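Local coordinates for putative hydrolase (Chloroflexus aurantiacus J-10-fl, PDB 3CMN), which is of unproven function but is probably a zincin-like metallopeptidase, a mostly helical hydrolase modelled here without a catalytic metal, at residues 65-70 and 184-189; 60-65 and 273-278. One frame throughout, in Å; residues are numbered along the deposited sequence.

Contact 1: residues 65-70 and 184-189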
ATOM      1  N   VAL A  65     -15.299  12.469   0.260  1.00 40.25           N
ATOM      2  CA  VAL A  65     -14.497  12.979  -0.850  1.00 39.28           C
ATOM      3  C   VAL A  65     -14.635  11.999  -1.984  1.00 39.71           C
ATOM      4  O   VAL A  65     -15.001  10.841  -1.780  1.00 39.78           O
ATOM      5  CB  VAL A  65     -12.997  13.103  -0.514  1.00 39.15           C
ATOM      6  CG1 VAL A  65     -12.769  14.305   0.373  1.00 40.27           C
ATOM      7  CG2 VAL A  65     -12.507  11.832   0.162  1.00 38.02           C
ATOM      8  N   ARG A  66     -14.345  12.465  -3.184  1.00 39.28           N
ATOM      9  CA  ARG A  66     -14.444  11.618  -4.346  1.00 42.15           C
ATOM     10  C   ARG A  66     -13.078  11.521  -4.989  1.00 41.52           C
ATOM     11  O   ARG A  66     -12.158  12.254  -4.623  1.00 42.12           O
ATOM     12  CB  ARG A  66     -15.466  12.202  -5.332  1.00 44.49           C
ATOM     13  CG  ARG A  66     -16.902  12.136  -4.824  1.00 47.79           C
ATOM     14  CD  ARG A  66     -17.870  12.637  -5.871  1.00 53.84           C
ATOM     15  NE  ARG A  66     -17.858  14.091  -5.975  1.00 58.79           N
ATOM     16  CZ  ARG A  66     -18.577  14.904  -5.204  1.00 60.89           C
ATOM     17  NH1 ARG A  66     -19.380  14.412  -4.266  1.00 61.95           N
ATOM     18  NH2 ARG A  66     -18.495  16.217  -5.367  1.00 62.20           N
ATOM     19  N   LEU A  67     -12.946  10.599  -5.932  1.00 40.66           N
ATOM     20  CA  LEU A  67     -11.695  10.433  -6.637  1.00 39.32           C
ATOM     21  C   LEU A  67     -11.661  11.423  -7.778  1.00 40.31           C
ATOM     22  O   LEU A  67     -12.681  11.706  -8.401  1.00 40.11           O
ATOM     23  CB  LEU A  67     -11.567   9.025  -7.210  1.00 37.59           C
ATOM     24  CG  LEU A  67     -11.307   7.860  -6.264  1.00 37.19           C
ATOM     25  CD1 LEU A  67     -11.129   6.610  -7.096  1.00 36.80           C
ATOM     26  CD2 LEU A  67     -10.068   8.119  -5.421  1.00 36.12           C
ATOM     27  N   PRO A  68     -10.483  11.976  -8.062  1.00 40.90           N
ATOM     28  CA  PRO A  68     -10.370  12.936  -9.161  1.00 41.61           C
ATOM     29  C   PRO A  68     -10.758  12.233 -10.454  1.00 42.90           C
ATOM     30  O   PRO A  68     -11.252  12.854 -11.397  1.00 43.23           O
ATOM     31  CB  PRO A  68      -8.891  13.308  -9.141  1.00 41.24           C
ATOM     32  CG  PRO A  68      -8.526  13.161  -7.691  1.00 40.90           C
ATOM     33  CD  PRO A  68      -9.223  11.876  -7.308  1.00 40.75           C
ATOM     34  N   GLU A  69     -10.537  10.921 -10.473  1.00 44.62           N
ATOM     35  CA  GLU A  69     -10.828  10.084 -11.639  1.00 46.52           C
ATOM     36  C   GLU A  69     -11.490   8.775 -11.174  1.00 45.79           C
ATOM     37  O   GLU A  69     -10.864   7.958 -10.493  1.00 46.12           O
ATOM     38  CB  GLU A  69      -9.514   9.768 -12.367  1.00 48.93           C
ATOM     39  CG  GLU A  69      -9.630   9.465 -13.849  1.00 52.33           C
ATOM     40  CD  GLU A  69      -8.280   9.107 -14.459  1.00 55.43           C
ATOM     41  OE1 GLU A  69      -7.252   9.647 -13.988  1.00 55.85           O
ATOM     42  OE2 GLU A  69      -8.247   8.295 -15.411  1.00 56.01           O
ATOM     43  N   PRO A  70     -12.767   8.562 -11.526  1.00 45.06           N
ATOM     44  CA  PRO A  70     -13.436   7.323 -11.106  1.00 42.91           C
ATOM     45  C   PRO A  70     -12.688   6.109 -11.654  1.00 39.79           C
ATOM     46  O   PRO A  70     -12.105   6.176 -12.728  1.00 39.56           O
ATOM     47  CB  PRO A  70     -14.830   7.452 -11.720  1.00 42.89           C
ATOM     48  CG  PRO A  70     -15.037   8.941 -11.789  1.00 44.35           C
ATOM     49  CD  PRO A  70     -13.694   9.445 -12.256  1.00 44.88           C
ATOM     50  N   HIS A 184     -10.111  -2.917   0.459  1.00 36.58           N
ATOM     51  CA  HIS A 184      -8.812  -2.514   0.940  1.00 37.89           C
ATOM     52  C   HIS A 184      -8.104  -1.699  -0.166  1.00 38.04           C
ATOM     53  O   HIS A 184      -7.520  -0.651   0.083  1.00 37.75           O
ATOM     54  CB  HIS A 184      -8.043  -3.778   1.304  1.00 40.38           C
ATOM     55  CG  HIS A 184      -6.664  -3.526   1.811  1.00 43.66           C
ATOM     56  ND1 HIS A 184      -5.542  -4.009   1.171  1.00 45.57           N
ATOM     57  CD2 HIS A 184      -6.221  -2.853   2.898  1.00 45.20           C
ATOM     58  CE1 HIS A 184      -4.467  -3.644   1.844  1.00 47.48           C
ATOM     59  NE2 HIS A 184      -4.849  -2.943   2.895  1.00 47.94           N
ATOM     60  N   GLU A 185      -8.211  -2.180  -1.392  1.00 38.08           N
ATOM     61  CA  GLU A 185      -7.605  -1.547  -2.557  1.00 38.66           C
ATOM     62  C   GLU A 185      -8.167  -0.143  -2.818  1.00 37.54           C
ATOM     63  O   GLU A 185      -7.418   0.817  -3.052  1.00 37.65           O
ATOM     64  CB  GLU A 185      -7.878  -2.413  -3.789  1.00 42.03           C
ATOM     65  CG  GLU A 185      -6.815  -2.397  -4.835  1.00 48.26           C
ATOM     66  CD  GLU A 185      -5.739  -3.413  -4.550  1.00 51.69           C
ATOM     67  OE1 GLU A 185      -5.002  -3.228  -3.553  1.00 52.11           O
ATOM     68  OE2 GLU A 185      -5.642  -4.398  -5.322  1.00 53.09           O
ATOM     69  N   MET A 186      -9.493  -0.039  -2.813  1.00 32.71           N
ATOM     70  CA  MET A 186     -10.149   1.225  -3.069  1.00 31.26           C
ATOM     71  C   MET A 186      -9.853   2.210  -1.954  1.00 29.99           C
ATOM     72  O   MET A 186      -9.694   3.407  -2.198  1.00 28.79           O
ATOM     73  CB  MET A 186     -11.660   1.025  -3.222  1.00 31.19           C
ATOM     74  CG  MET A 186     -12.427   2.275  -3.650  1.00 30.32           C
ATOM     75  SD  MET A 186     -12.156   2.705  -5.355  1.00 28.28           S
ATOM     76  CE  MET A 186     -10.809   3.724  -5.176  1.00 36.23           C
ATOM     77  N   THR A 187      -9.768   1.709  -0.731  1.00 29.21           N
ATOM     78  CA  THR A 187      -9.475   2.584   0.387  1.00 31.02           C
ATOM     79  C   THR A 187      -8.148   3.295   0.143  1.00 31.08           C
ATOM     80  O   THR A 187      -8.071   4.525   0.210  1.00 31.15           O
ATOM     81  CB  THR A 187      -9.442   1.808   1.727  1.00 31.34           C
ATOM     82  OG1 THR A 187     -10.738   1.256   1.979  1.00 32.10           O
ATOM     83  CG2 THR A 187      -9.095   2.740   2.878  1.00 31.35           C
ATOM     84  N   HIS A 188      -7.117   2.524  -0.185  1.00 30.70           N
ATOM     85  CA  HIS A 188      -5.810   3.108  -0.441  1.00 31.50           C
ATOM     86  C   HIS A 188      -5.763   4.020  -1.660  1.00 30.72           C
ATOM     87  O   HIS A 188      -4.954   4.945  -1.718  1.00 31.87           O
ATOM     88  CB  HIS A 188      -4.760   2.007  -0.540  1.00 31.59           C
ATOM     89  CG  HIS A 188      -4.502   1.331   0.765  1.00 33.83           C
ATOM     90  ND1 HIS A 188      -3.236   0.996   1.197  1.00 36.98           N
ATOM     91  CD2 HIS A 188      -5.344   0.992   1.768  1.00 35.85           C
ATOM     92  CE1 HIS A 188      -3.311   0.486   2.415  1.00 37.21           C
ATOM     93  NE2 HIS A 188      -4.580   0.473   2.784  1.00 37.04           N
ATOM     94  N   ALA A 189      -6.640   3.777  -2.626  1.00 29.75           N
ATOM     95  CA  ALA A 189      -6.683   4.617  -3.813  1.00 29.35           C
ATOM     96  C   ALA A 189      -7.165   5.997  -3.379  1.00 31.12           C
ATOM     97  O   ALA A 189      -6.679   7.030  -3.860  1.00 30.66           O
ATOM     98  CB  ALA A 189      -7.624   4.028  -4.835  1.00 28.87           C
TER
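L67 and M186 meet tip to tip, methyl against methyl, where the loop 65-70 lies on the helix segment 184-189, and L67 also packs on A189. CD1 of L67 lies 3.5 Å from CE of M186, closer than two methyl carbons usually come, so the packing at this point is tight. In the methionine, CG stands anti to the backbone N (chi1 -173°), and bends at chi2 (73°) and chi3 (-90°) turn the terminal methyl to the leucine. I59 of helix 41-63 also touches M186, while E56 of that helix touches L67.

A second kind of contact sets a methyl group against the helix backbone. The other branch of L67, CD2, comes within 3.9 Å of the carbonyl O of A189, a van der Waals approach. No hydrogen bond joins the segments.

M186 lies within H184-E185-M186-T187-H188, the HExxH pattern that in zincins supplies two metal-binding histidines and a catalytic glutamate. Here no metal is bound and the role remains inferred, but the two histidines share one face of the helix; M186 leaves the helix elsewhere on its surface, and its bent chain brings CE to L67.

Backbone bonds hold this turn of helix. H188 N donates to H184 O at 3.2 Å, and A189 N to E185 O at 3.1 Å. Farther round the helix, H188 packs on E265 of helix 248-279 and the OE2 of E185 accepts a weak bond from Q141 N.

Contact 2: residues 60-65 and 273-278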
ATOM      1  N   ALA A  60     -16.385   6.726  -0.858  1.00 39.04           N
ATOM      2  CA  ALA A  60     -16.550   8.145  -1.133  1.00 41.28           C
ATOM      3  C   ALA A  60     -17.470   8.783  -0.090  1.00 42.32           C
ATOM      4  O   ALA A  60     -17.188   9.870   0.411  1.00 41.68           O
ATOM      5  CB  ALA A  60     -17.136   8.344  -2.532  1.00 40.91           C
ATOM      6  N   ASP A  61     -18.560   8.088   0.234  1.00 43.82           N
ATOM      7  CA  ASP A  61     -19.543   8.569   1.200  1.00 44.46           C
ATOM      8  C   ASP A  61     -19.004   8.586   2.612  1.00 44.02           C
ATOM      9  O   ASP A  61     -19.195   9.554   3.339  1.00 44.79           O
ATOM     10  CB  ASP A  61     -20.804   7.699   1.164  1.00 47.36           C
ATOM     11  CG  ASP A  61     -21.845   8.133   2.191  1.00 49.25           C
ATOM     12  OD1 ASP A  61     -22.439   9.219   2.024  1.00 49.91           O
ATOM     13  OD2 ASP A  61     -22.066   7.392   3.174  1.00 51.41           O
ATOM     14  N   TYR A  62     -18.336   7.512   3.009  1.00 43.07           N
ATOM     15  CA  TYR A  62     -17.795   7.447   4.355  1.00 43.35           C
ATOM     16  C   TYR A  62     -16.697   8.487   4.593  1.00 43.07           C
ATOM     17  O   TYR A  62     -16.533   8.980   5.710  1.00 42.95           O
ATOM     18  CB  TYR A  62     -17.244   6.049   4.635  1.00 43.46           C
ATOM     19  CG  TYR A  62     -16.665   5.902   6.026  1.00 44.97           C
ATOM     20  CD1 TYR A  62     -17.468   6.020   7.156  1.00 46.71           C
ATOM     21  CD2 TYR A  62     -15.312   5.652   6.213  1.00 46.61           C
ATOM     22  CE1 TYR A  62     -16.937   5.890   8.435  1.00 46.76           C
ATOM     23  CE2 TYR A  62     -14.774   5.519   7.488  1.00 47.65           C
ATOM     24  CZ  TYR A  62     -15.591   5.638   8.596  1.00 46.88           C
ATOM     25  OH  TYR A  62     -15.054   5.498   9.861  1.00 48.58           O
ATOM     26  N   LEU A  63     -15.952   8.820   3.543  1.00 41.72           N
ATOM     27  CA  LEU A  63     -14.863   9.784   3.655  1.00 40.29           C
ATOM     28  C   LEU A  63     -15.249  11.187   3.195  1.00 39.77           C
ATOM     29  O   LEU A  63     -14.498  12.139   3.393  1.00 40.76           O
ATOM     30  CB  LEU A  63     -13.649   9.301   2.859  1.00 38.74           C
ATOM     31  CG  LEU A  63     -13.029   7.973   3.277  1.00 37.93           C
ATOM     32  CD1 LEU A  63     -11.883   7.636   2.336  1.00 36.06           C
ATOM     33  CD2 LEU A  63     -12.551   8.057   4.721  1.00 36.77           C
ATOM     34  N   GLY A  64     -16.411  11.318   2.574  1.00 39.05           N
ATOM     35  CA  GLY A  64     -16.850  12.628   2.128  1.00 39.97           C
ATOM     36  C   GLY A  64     -16.018  13.279   1.034  1.00 40.52           C
ATOM     37  O   GLY A  64     -16.011  14.503   0.900  1.00 40.41           O
ATOM     38  N   VAL A  65     -15.299  12.469   0.260  1.00 40.25           N
ATOM     39  CA  VAL A  65     -14.497  12.979  -0.850  1.00 39.28           C
ATOM     40  C   VAL A  65     -14.635  11.999  -1.984  1.00 39.71           C
ATOM     41  O   VAL A  65     -15.001  10.841  -1.780  1.00 39.78           O
ATOM     42  CB  VAL A  65     -12.997  13.103  -0.514  1.00 39.15           C
ATOM     43  CG1 VAL A  65     -12.769  14.305   0.373  1.00 40.27           C
ATOM     44  CG2 VAL A  65     -12.507  11.832   0.162  1.00 38.02           C
ATOM     45  N   ASN A 273     -13.063  -1.621   8.855  1.00 51.95           N
ATOM     46  CA  ASN A 273     -13.959  -2.009   9.933  1.00 53.19           C
ATOM     47  C   ASN A 273     -15.350  -1.394   9.806  1.00 53.15           C
ATOM     48  O   ASN A 273     -16.351  -2.041  10.109  1.00 54.15           O
ATOM     49  CB  ASN A 273     -13.366  -1.590  11.272  1.00 54.32           C
ATOM     50  CG  ASN A 273     -12.274  -2.511  11.736  1.00 56.62           C
ATOM     51  OD1 ASN A 273     -12.534  -3.628  12.174  1.00 59.27           O
ATOM     52  ND2 ASN A 273     -11.036  -2.050  11.646  1.00 59.76           N
ATOM     53  N   ALA A 274     -15.405  -0.144   9.361  1.00 52.41           N
ATOM     54  CA  ALA A 274     -16.670   0.568   9.228  1.00 50.86           C
ATOM     55  C   ALA A 274     -17.458   0.293   7.947  1.00 50.08           C
ATOM     56  O   ALA A 274     -18.684   0.387   7.946  1.00 50.16           O
ATOM     57  CB  ALA A 274     -16.425   2.067   9.369  1.00 50.95           C
ATOM     58  N   VAL A 275     -16.780  -0.033   6.855  1.00 49.16           N
ATOM     59  CA  VAL A 275     -17.486  -0.294   5.600  1.00 48.61           C
ATOM     60  C   VAL A 275     -17.516  -1.786   5.270  1.00 49.30           C
ATOM     61  O   VAL A 275     -18.508  -2.294   4.749  1.00 47.42           O
ATOM     62  CB  VAL A 275     -16.827   0.463   4.408  1.00 48.30           C
ATOM     63  CG1 VAL A 275     -17.620   0.228   3.121  1.00 46.78           C
ATOM     64  CG2 VAL A 275     -16.755   1.946   4.711  1.00 46.38           C
ATOM     65  N   GLY A 276     -16.426  -2.479   5.583  1.00 50.43           N
ATOM     66  CA  GLY A 276     -16.340  -3.899   5.287  1.00 51.90           C
ATOM     67  C   GLY A 276     -17.163  -4.789   6.197  1.00 53.04           C
ATOM     68  O   GLY A 276     -17.688  -5.817   5.753  1.00 53.28           O
ATOM     69  N   ARG A 277     -17.275  -4.410   7.466  1.00 53.02           N
ATOM     70  CA  ARG A 277     -18.041  -5.198   8.418  1.00 53.40           C
ATOM     71  C   ARG A 277     -19.498  -5.372   8.021  1.00 53.06           C
ATOM     72  O   ARG A 277     -20.032  -6.477   8.072  1.00 53.18           O
ATOM     73  CB  ARG A 277     -17.953  -4.569   9.801  1.00 53.87           C
ATOM     74  CG  ARG A 277     -17.013  -5.318  10.704  1.00 54.84           C
ATOM     75  CD  ARG A 277     -16.751  -4.577  11.984  1.00 55.65           C
ATOM     76  NE  ARG A 277     -16.072  -5.463  12.913  1.00 58.05           N
ATOM     77  CZ  ARG A 277     -15.439  -5.054  14.004  1.00 60.50           C
ATOM     78  NH1 ARG A 277     -15.394  -3.756  14.308  1.00 60.82           N
ATOM     79  NH2 ARG A 277     -14.854  -5.944  14.798  1.00 60.71           N
ATOM     80  N   ARG A 278     -20.139  -4.282   7.627  1.00 52.91           N
ATOM     81  CA  ARG A 278     -21.531  -4.349   7.221  1.00 52.75           C
ATOM     82  C   ARG A 278     -21.743  -5.221   5.986  1.00 52.42           C
ATOM     83  O   ARG A 278     -22.844  -5.738   5.771  1.00 53.28           O
ATOM     84  CB  ARG A 278     -22.077  -2.941   6.958  1.00 55.16           C
ATOM     85  CG  ARG A 278     -21.038  -1.875   6.609  1.00 58.10           C
ATOM     86  CD  ARG A 278     -21.194  -1.329   5.180  1.00 61.12           C
ATOM     87  NE  ARG A 278     -22.584  -1.185   4.734  1.00 63.94           N
ATOM     88  CZ  ARG A 278     -23.563  -0.637   5.451  1.00 65.47           C
ATOM     89  NH1 ARG A 278     -23.326  -0.172   6.670  1.00 66.89           N
ATOM     90  NH2 ARG A 278     -24.786  -0.545   4.943  1.00 66.16           N
TER
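The side chain of Y62 lies across two successive residues of helix 248-279, with its ring end at A274 and its root at V275. CG of the tyrosine stands anti to the backbone N (chi1 -180°), which carries the ring out from helix 41-63 and slantwise over the neighbouring segment 273-278. The CB of A274 then sits against the phenol end, 3.7 Å from CZ and also 3.7 Å from OH of Y62. Nearer the backbone, CG2 of V275 approaches CB of Y62 at 4.1 Å, and the two side chains cross obliquely. Both methyl groups meet the ring at a slant, in apolar packing.

The contact is made where helix 41-63 ends. A Schellman motif closes that helix, with G64 as its C-prime residue at a positive phi of 66°; weak bonds run from V65 N to A60 O at 3.2 Å and from G64 N to D61 O at 3.4 Å. Y62 therefore belongs to the last turn before the chain leaves for the loop, while its partners lie on a helix that widens into a pi-type turn at 273-276.

Replacing Y62 by an alanine would keep the CB that meets V275 but would probably leave a gap against CB of A274, where the phenol end had packed. Helix 248-279 meets the tyrosine again one turn earlier, through H270 and V271. On the next residue, L63, V271 is joined by Y267, and by F190 from helix 174-193.

Contacts 1 and 2 follow one another along a single piece of chain, sharing V65: contact 2 uses the end of helix 41-63, and contact 1 the loop that leaves it. Their centres are about 11 Å apart, and the CA atoms of Y62 and L67 are separated by 12.9 Å. The two partner helices, 174-193 and 248-279, also touch directly, through T187 on V271. Neither contact reaches the histidine tips of the presumed metal site: H184 NE2 and H188 NE2 stand 3.4 Å apart, whereas M186 CE is 10.6 Å, and Y62 OH 13.6 Å, from H188 NE2. Contact 1 packs on the HExxH helix itself; contact 2 joins its two neighbours, helices 41-63 and 248-279.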